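Hypothetical protein TT0907 (Thermus thermophilus, PDB 1WDI) probably transfers and isomerises the ribose of S-adenosylmethionine onto the 7-aminomethyl group of preQ1-modified tRNA, giving epoxyqueuosine in queuosine biosynthesis. Local coordinates at residues A263-Y268 against P287-K292. Sequence-based numbering, arbitrary orientation.
Sequences ALESAY and PPYTFK
Glu265, in the last turn of helix 258-266, reaches the loop ahead of strand 296-300 and receives the backbone N-H of Lys292. The bond from Lys292 N to Glu265 OE1 is 2.8 Å long and nearly straight (170°), and it uses the syn lone pair. A bend at chi2 (-64°) turns the carboxylate onto the loop backbone, where OE2 also accepts the amides of Val293 and Val294. This buried side is the tight one: Glu265 OE2 lies 3.6 Å from Phe291 CB and near the plane at the edge of that phenyl ring, one face of which carries Tyr289 CD2. Phe291 and Tyr289 in turn rest on Ala314 of helix 307-316. The solvent side is bridged by water instead: one molecule donates to Glu265 O and to Glu265 OE1, 2.7 Å from each, and accepts from Tyr289 OH at 3.1 Å. Alongside, Lys292 CB sits over the centre of the Tyr268 ring, 3.6 Å from the centroid, a close CH-pi contact; only the lysine's far end is loose, CE and NZ running on past the ring. With three consecutive loop amides and a water donating to it, the carboxylate of Glu265 is probably kept ionised without a cationic side chain bonded across the contact, tying the helix end to the loop.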
# COMPACT_ATOMS: atom_id res chain seq x y z
N ALA A 263 7.20 -4.34 -3.47
CA ALA A 263 6.77 -5.45 -4.31
C ALA A 263 7.70 -5.62 -5.51
O ALA A 263 8.19 -6.72 -5.77
CB ALA A 263 5.33 -5.25 -4.77
N LEU A 264 7.97 -4.54 -6.24
CA LEU A 264 8.85 -4.61 -7.41
C LEU A 264 10.26 -5.08 -7.06
O LEU A 264 10.82 -5.96 -7.72
CB LEU A 264 8.92 -3.26 -8.13
CG LEU A 264 7.64 -2.76 -8.81
CD1 LEU A 264 7.88 -1.36 -9.41
CD2 LEU A 264 7.24 -3.74 -9.92
N GLU A 265 10.86 -4.49 -6.03
CA GLU A 265 12.21 -4.88 -5.64
C GLU A 265 12.28 -6.33 -5.14
O GLU A 265 13.25 -7.03 -5.39
CB GLU A 265 12.76 -3.92 -4.57
CG GLU A 265 12.97 -2.47 -5.06
CD GLU A 265 14.04 -2.34 -6.15
OE1 GLU A 265 15.05 -3.07 -6.09
OE2 GLU A 265 13.88 -1.49 -7.06
N SER A 266 11.23 -6.78 -4.45
CA SER A 266 11.19 -8.15 -3.95
C SER A 266 11.00 -9.17 -5.08
O SER A 266 11.44 -10.31 -4.98
CB SER A 266 10.06 -8.30 -2.94
OG SER A 266 9.87 -9.67 -2.62
N ALA A 267 10.33 -8.74 -6.15
CA ALA A 267 10.05 -9.61 -7.29
C ALA A 267 11.18 -9.66 -8.32
O ALA A 267 11.09 -10.39 -9.30
CB ALA A 267 8.76 -9.17 -7.97
N TYR A 268 12.23 -8.88 -8.10
CA TYR A 268 13.36 -8.85 -9.02
C TYR A 268 14.23 -10.09 -8.87
O TYR A 268 14.53 -10.50 -7.75
CB TYR A 268 14.22 -7.61 -8.77
CG TYR A 268 15.42 -7.51 -9.69
CD1 TYR A 268 15.29 -7.01 -10.98
CD2 TYR A 268 16.68 -7.94 -9.27
CE1 TYR A 268 16.39 -6.94 -11.84
CE2 TYR A 268 17.79 -7.88 -10.12
CZ TYR A 268 17.63 -7.37 -11.40
OH TYR A 268 18.73 -7.29 -12.24
N PRO A 287 19.13 2.22 4.23
CA PRO A 287 20.51 2.44 3.79
C PRO A 287 21.43 1.39 4.43
O PRO A 287 21.33 1.12 5.62
CB PRO A 287 20.82 3.85 4.30
CG PRO A 287 19.46 4.50 4.43
CD PRO A 287 18.63 3.37 5.00
N PRO A 288 22.32 0.77 3.64
CA PRO A 288 22.49 1.01 2.20
C PRO A 288 21.66 0.00 1.41
O PRO A 288 21.49 -1.14 1.84
CB PRO A 288 23.98 0.79 2.00
CG PRO A 288 24.23 -0.39 2.90
CD PRO A 288 23.44 -0.04 4.16
N TYR A 289 21.14 0.43 0.26
CA TYR A 289 20.36 -0.47 -0.57
C TYR A 289 20.39 0.01 -2.02
O TYR A 289 20.20 1.20 -2.29
CB TYR A 289 18.90 -0.52 -0.09
CG TYR A 289 18.07 -1.55 -0.84
CD1 TYR A 289 18.14 -2.91 -0.51
CD2 TYR A 289 17.28 -1.17 -1.92
CE1 TYR A 289 17.43 -3.86 -1.25
CE2 TYR A 289 16.57 -2.11 -2.66
CZ TYR A 289 16.65 -3.45 -2.32
OH TYR A 289 15.97 -4.38 -3.08
N THR A 290 20.66 -0.91 -2.94
CA THR A 290 20.70 -0.56 -4.35
C THR A 290 19.39 -1.01 -5.00
O THR A 290 19.06 -2.20 -4.98
CB THR A 290 21.88 -1.25 -5.07
OG1 THR A 290 23.11 -0.80 -4.49
CG2 THR A 290 21.88 -0.91 -6.56
N PHE A 291 18.65 -0.06 -5.55
CA PHE A 291 17.38 -0.39 -6.19
C PHE A 291 17.65 -0.96 -7.57
O PHE A 291 18.42 -0.41 -8.35
CB PHE A 291 16.49 0.86 -6.26
CG PHE A 291 16.06 1.35 -4.91
CD1 PHE A 291 16.96 2.03 -4.08
CD2 PHE A 291 14.79 1.04 -4.42
CE1 PHE A 291 16.61 2.37 -2.78
CE2 PHE A 291 14.43 1.38 -3.12
CZ PHE A 291 15.34 2.05 -2.29
N LYS A 292 17.01 -2.09 -7.85
CA LYS A 292 17.18 -2.78 -9.12
C LYS A 292 16.05 -2.50 -10.12
O LYS A 292 16.19 -2.77 -11.32
CB LYS A 292 17.26 -4.30 -8.87
CG LYS A 292 18.52 -4.73 -8.11
CD LYS A 292 19.75 -4.49 -8.96
CE LYS A 292 21.03 -4.94 -8.27
NZ LYS A 292 22.20 -4.72 -9.17
O HOH W 1 15.52 -5.73 -5.83